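Local coordinates for type II restriction enzyme BsoBI (Geobacillus stearothermophilus, PDB 1DC1), which cuts double-stranded DNA as a type II restriction endonuclease, recognising the degenerate sequence CYCGRG as a homodimer and cleaving after its first base, at residues 23-26 / 27-31; 311-314 / 315-319. All blocks are in the same frame, centred on the assembly; numbering follows the deposited sequence.

Contact 1: 23-26 / 27-31; sequences EYRA and GFIAF
Arg25 and Ile29 lie side by side one turn apart on the long α-helix 21-53, an i to i+4 pair on the flank that faces the second subunit of the homodimer. Arg25, in the conformer given here, one of two, is extended as far as NE, and placing CG anti to the backbone N (chi1 172°) points the stem the same way as Ile29, beside it. Its CG meets Ile29 CD1 at 3.8 Å, and farther along Arg25 NE comes within 4.1 Å of the same methyl. That methyl also sits over one face of the guanidinium, displaced toward the rim. The arginine thus lays its aliphatic stem and part of a flat face on a hydrocarbon neighbour while its nitrogens keep ionic partners: NH1 with Glu22 in the same chain, NE with Asp90 of the second subunit. A long chain that is greasy at its base and charged at its end suits such an interface, and the branched Ile29 adds an apolar surface that packs on Leu86 of the second subunit.

Around the corner of the helix, Tyr24 and Phe28 are buried. The tyrosine hydroxyl is hydrogen-bonded to Glu285, whereas the Phe28 ring stacks with Phe85 of the second subunit and also packs against a DNA phosphate. Regular i+4 backbone bonds run throughout, including Ile29 N to Arg25 O at 2.9 Å. Phe28 CG lies beside its own backbone N (chi1 -86°), which brings CD2 within 3.3 Å of Tyr24 O, an oblique approach to the ring.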
loop_
_atom_site.group_PDB
_atom_site.type_symbol
_atom_site.label_atom_id
_atom_site.label_comp_id
_atom_site.label_asym_id
_atom_site.label_seq_id
_atom_site.Cartn_x
_atom_site.Cartn_y
_atom_site.Cartn_z
ATOM N N GLU D 23 -16.680 10.523 10.211
ATOM C CA GLU D 23 -15.738 11.062 9.260
ATOM C C GLU D 23 -15.237 9.926 8.345
ATOM O O GLU D 23 -15.028 10.117 7.153
ATOM C CB GLU D 23 -14.587 11.744 9.998
ATOM C CG GLU D 23 -14.760 13.276 10.133
ATOM C CD GLU D 23 -15.754 13.920 9.098
ATOM O OE1 GLU D 23 -15.349 14.133 7.929
ATOM O OE2 GLU D 23 -16.940 14.211 9.456
ATOM N N TYR D 24 -15.041 8.746 8.919
ATOM C CA TYR D 24 -14.618 7.582 8.129
ATOM C C TYR D 24 -15.724 7.215 7.101
ATOM O O TYR D 24 -15.432 7.032 5.919
ATOM C CB TYR D 24 -14.312 6.363 9.042
ATOM C CG TYR D 24 -12.900 6.356 9.645
ATOM C CD1 TYR D 24 -11.762 6.551 8.832
ATOM C CD2 TYR D 24 -12.696 6.172 11.006
ATOM C CE1 TYR D 24 -10.460 6.563 9.359
ATOM C CE2 TYR D 24 -11.367 6.182 11.540
ATOM C CZ TYR D 24 -10.273 6.378 10.703
ATOM O OH TYR D 24 -9.005 6.375 11.195
ATOM N N ARG D 25 -16.975 7.086 7.547
ATOM C CA ARG D 25 -18.062 6.778 6.635
ATOM C C ARG D 25 -18.160 7.858 5.541
ATOM O O ARG D 25 -18.268 7.543 4.330
ATOM C CB ARG D 25 -19.349 6.657 7.450
ATOM C CG ARG D 25 -20.582 6.528 6.650
ATOM C CD ARG D 25 -21.763 6.274 7.584
ATOM N NE ARG D 25 -22.983 6.381 6.784
ATOM C CZ ARG D 25 -23.758 7.460 6.738
ATOM N NH1 ARG D 25 -23.437 8.523 7.458
ATOM N NH2 ARG D 25 -24.813 7.509 5.925
ATOM N N ALA D 26 -18.108 9.133 5.938
ATOM C CA ALA D 26 -18.166 10.210 4.942
ATOM C C ALA D 26 -17.051 10.063 3.897
ATOM O O ALA D 26 -17.303 10.239 2.716
ATOM C CB ALA D 26 -18.056 11.567 5.637
ATOM N N GLY D 27 -15.828 9.747 4.339
ATOM C CA GLY D 27 -14.680 9.587 3.437
ATOM C C GLY D 27 -14.862 8.436 2.471
ATOM O O GLY D 27 -14.624 8.552 1.262
ATOM N N PHE D 28 -15.313 7.299 2.994
ATOM C CA PHE D 28 -15.549 6.155 2.138
ATOM C C PHE D 28 -16.625 6.488 1.098
ATOM O O PHE D 28 -16.472 6.128 -0.047
ATOM C CB PHE D 28 -15.929 4.908 2.970
ATOM C CG PHE D 28 -14.707 4.096 3.482
ATOM C CD1 PHE D 28 -13.849 3.419 2.586
ATOM C CD2 PHE D 28 -14.405 4.036 4.843
ATOM C CE1 PHE D 28 -12.728 2.712 3.034
ATOM C CE2 PHE D 28 -13.268 3.321 5.317
ATOM C CZ PHE D 28 -12.437 2.666 4.415
ATOM N N ILE D 29 -17.696 7.186 1.485
ATOM C CA ILE D 29 -18.739 7.572 0.529
ATOM C C ILE D 29 -18.217 8.519 -0.590
ATOM O O ILE D 29 -18.512 8.329 -1.778
ATOM C CB ILE D 29 -19.907 8.174 1.320
ATOM C CG1 ILE D 29 -20.608 7.043 2.074
ATOM C CG2 ILE D 29 -20.871 8.905 0.410
ATOM C CD1 ILE D 29 -21.624 7.529 3.099
ATOM N N ALA D 30 -17.424 9.521 -0.208
ATOM C CA ALA D 30 -16.838 10.458 -1.164
ATOM C C ALA D 30 -15.855 9.738 -2.084
ATOM O O ALA D 30 -15.775 10.055 -3.254
ATOM C CB ALA D 30 -16.130 11.598 -0.426
ATOM N N PHE D 31 -15.102 8.767 -1.552
ATOM C CA PHE D 31 -14.155 7.991 -2.370
ATOM C C PHE D 31 -14.912 7.213 -3.470
ATOM O O PHE D 31 -14.491 7.209 -4.653
ATOM C CB PHE D 31 -13.354 7.015 -1.477
ATOM C CG PHE D 31 -12.127 6.393 -2.161
ATOM C CD1 PHE D 31 -10.903 7.038 -2.171
ATOM C CD2 PHE D 31 -12.218 5.173 -2.811
ATOM C CE1 PHE D 31 -9.762 6.466 -2.829
ATOM C CE2 PHE D 31 -11.073 4.589 -3.477
ATOM C CZ PHE D 31 -9.849 5.254 -3.473
#

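Contact 2: 311-314 / 315-319; sequences EQVG and SLCRW
Val313 and Cys317 face the same way one turn apart on helix 310-321, where Val313 CG1 approaches Cys317 SG at 4.1 Å. Two different rotamers bring them together. In the valine, CG1 is placed anti to the backbone N (chi1 174°), while the cysteine swings SG to the side of its own backbone N (chi1 -76°), back toward the preceding turn. There Cys317 SG also lies 3.3 Å from Val313 O. Both side chains are compact, which suits a helix face laid against the long helix 110-152: Val313 packs on Ala145, and Cys317 on Leu142, Ala145 and Ile146.

Leu316, modelled in two conformers, reaches from the helix to the β-sheet, touching Ile278 and Ile280 of strand 276-281 and Ala305 of strand 303-306. Its CB passes 3.4 Å from Gln312 O, the carbonyl that accepts the Leu316 N-H. Gln312 is buried, yet its amide is satisfied at both ends, OE1 by the backbone N of Asn306 and NE2 by the carbonyl of Asp16; a neutral side chain that both donates and accepts fits such a place. Ser315 OG is likewise engaged, with Asn9 and His10 of the N-terminal region, and Ser315 CB rests 3.3 Å from Glu311 O.

Glu311 and Arg318, both exposed, carry charge on the outer side. Gly314, without a side chain, leaves only backbone at this point, and Gly314 O accepts Arg318 N at 2.9 Å. The backbone bonding is less uniform at the start: Ser315 N bonds Glu311 O at 3.1 Å from above the carbonyl plane, 36° out of it. The whole is an amphipathic α-helix with an i to i+4 apolar ridge, one of the helices flanking the central mixed β-sheet of this PD-(D/E)XK nuclease fold.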
loop_
_atom_site.group_PDB
_atom_site.type_symbol
_atom_site.label_atom_id
_atom_site.label_comp_id
_atom_site.label_asym_id
_atom_site.label_seq_id
_atom_site.Cartn_x
_atom_site.Cartn_y
_atom_site.Cartn_z
ATOM N N GLU D 311 -11.231 22.575 12.500
ATOM C CA GLU D 311 -10.620 23.467 13.452
ATOM C C GLU D 311 -9.149 23.184 13.622
ATOM O O GLU D 311 -8.382 24.124 13.861
ATOM C CB GLU D 311 -11.309 23.377 14.793
ATOM C CG GLU D 311 -12.616 24.093 14.854
ATOM C CD GLU D 311 -13.305 23.898 16.193
ATOM O OE1 GLU D 311 -13.638 22.733 16.545
ATOM O OE2 GLU D 311 -13.506 24.920 16.888
ATOM N N GLN D 312 -8.747 21.912 13.489
ATOM C CA GLN D 312 -7.335 21.560 13.651
ATOM C C GLN D 312 -6.569 22.019 12.471
ATOM O O GLN D 312 -5.495 22.589 12.596
ATOM C CB GLN D 312 -7.135 20.042 13.818
ATOM C CG GLN D 312 -7.825 19.543 15.067
ATOM C CD GLN D 312 -7.515 18.102 15.445
ATOM O OE1 GLN D 312 -6.668 17.439 14.845
ATOM N NE2 GLN D 312 -8.237 17.606 16.462
ATOM N N VAL D 313 -7.137 21.776 11.302
ATOM C CA VAL D 313 -6.464 22.174 10.069
ATOM C C VAL D 313 -6.289 23.690 10.051
ATOM O O VAL D 313 -5.202 24.186 9.753
ATOM C CB VAL D 313 -7.263 21.683 8.802
ATOM C CG1 VAL D 313 -6.644 22.220 7.490
ATOM C CG2 VAL D 313 -7.286 20.151 8.805
ATOM N N GLY D 314 -7.350 24.417 10.400
ATOM C CA GLY D 314 -7.283 25.875 10.409
ATOM C C GLY D 314 -6.237 26.431 11.352
ATOM O O GLY D 314 -5.471 27.321 10.994
ATOM N N SER D 315 -6.213 25.894 12.569
ATOM C CA SER D 315 -5.263 26.306 13.584
ATOM C C SER D 315 -3.850 26.013 13.074
ATOM O O SER D 315 -2.972 26.849 13.187
ATOM C CB SER D 315 -5.585 25.517 14.884
ATOM O OG SER D 315 -4.541 25.589 15.836
ATOM N N LEU D 316 -3.637 24.834 12.486
ATOM C CA LEU D 316 -2.298 24.473 12.020
ATOM C C LEU D 316 -1.853 25.403 10.888
ATOM O O LEU D 316 -0.702 25.826 10.852
ATOM C CB LEU D 316 -2.302 23.002 11.568
ATOM C CG LEU D 316 -0.930 22.448 11.176
ATOM C CD1 LEU D 316 -0.674 21.127 11.871
ATOM C CD2 LEU D 316 -0.887 22.267 9.677
ATOM N N CYS D 317 -2.781 25.709 9.972
ATOM C CA CYS D 317 -2.507 26.591 8.823
ATOM C C CYS D 317 -2.209 28.038 9.244
ATOM O O CYS D 317 -1.332 28.688 8.699
ATOM C CB CYS D 317 -3.693 26.563 7.848
ATOM S SG CYS D 317 -3.690 25.048 6.893
ATOM N N ARG D 318 -2.947 28.547 10.216
ATOM C CA ARG D 318 -2.691 29.895 10.704
ATOM C C ARG D 318 -1.293 29.912 11.340
ATOM O O ARG D 318 -0.522 30.846 11.143
ATOM C CB ARG D 318 -3.809 30.269 11.672
ATOM C CG ARG D 318 -3.514 31.415 12.574
ATOM C CD ARG D 318 -4.792 31.909 13.252
ATOM N NE ARG D 318 -4.688 33.340 13.557
ATOM C CZ ARG D 318 -4.862 33.887 14.761
ATOM N NH1 ARG D 318 -5.156 33.129 15.818
ATOM N NH2 ARG D 318 -4.751 35.207 14.897
ATOM N N TRP D 319 -0.956 28.853 12.067
ATOM C CA TRP D 319 0.349 28.743 12.662
ATOM C C TRP D 319 1.438 28.687 11.561
ATOM O O TRP D 319 2.485 29.347 11.686
ATOM C CB TRP D 319 0.394 27.481 13.514
ATOM C CG TRP D 319 1.793 27.105 13.944
ATOM C CD1 TRP D 319 2.549 27.704 14.916
ATOM C CD2 TRP D 319 2.595 26.051 13.411
ATOM N NE1 TRP D 319 3.763 27.094 15.023
ATOM C CE2 TRP D 319 3.824 26.069 14.113
ATOM C CE3 TRP D 319 2.397 25.090 12.405
ATOM C CZ2 TRP D 319 4.849 25.164 13.847
ATOM C CZ3 TRP D 319 3.421 24.189 12.139
ATOM C CH2 TRP D 319 4.629 24.232 12.856
#

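Contact 1 comes first along the chain, near the start of helix 21-53, and contact 2 lies almost at the end of the chain, on the last helix, 310-321. Their centres are 22 Å apart and their nearest atoms about 10 Å, so they do not touch. Both helices border on helix 110-152, at different places: Phe31 of contact 1 meets Met130 and Ala134, while contact 2 meets the same helix farther along, near residues 142-146. The roles divide accordingly. The 23-31 turns face the second subunit and reach the bound DNA, whereas the 311-319 turns cover the sheet of their own subunit, their nearest atom about 13 Å from the DNA, joining its edge strand 303-306 to the N-terminal region.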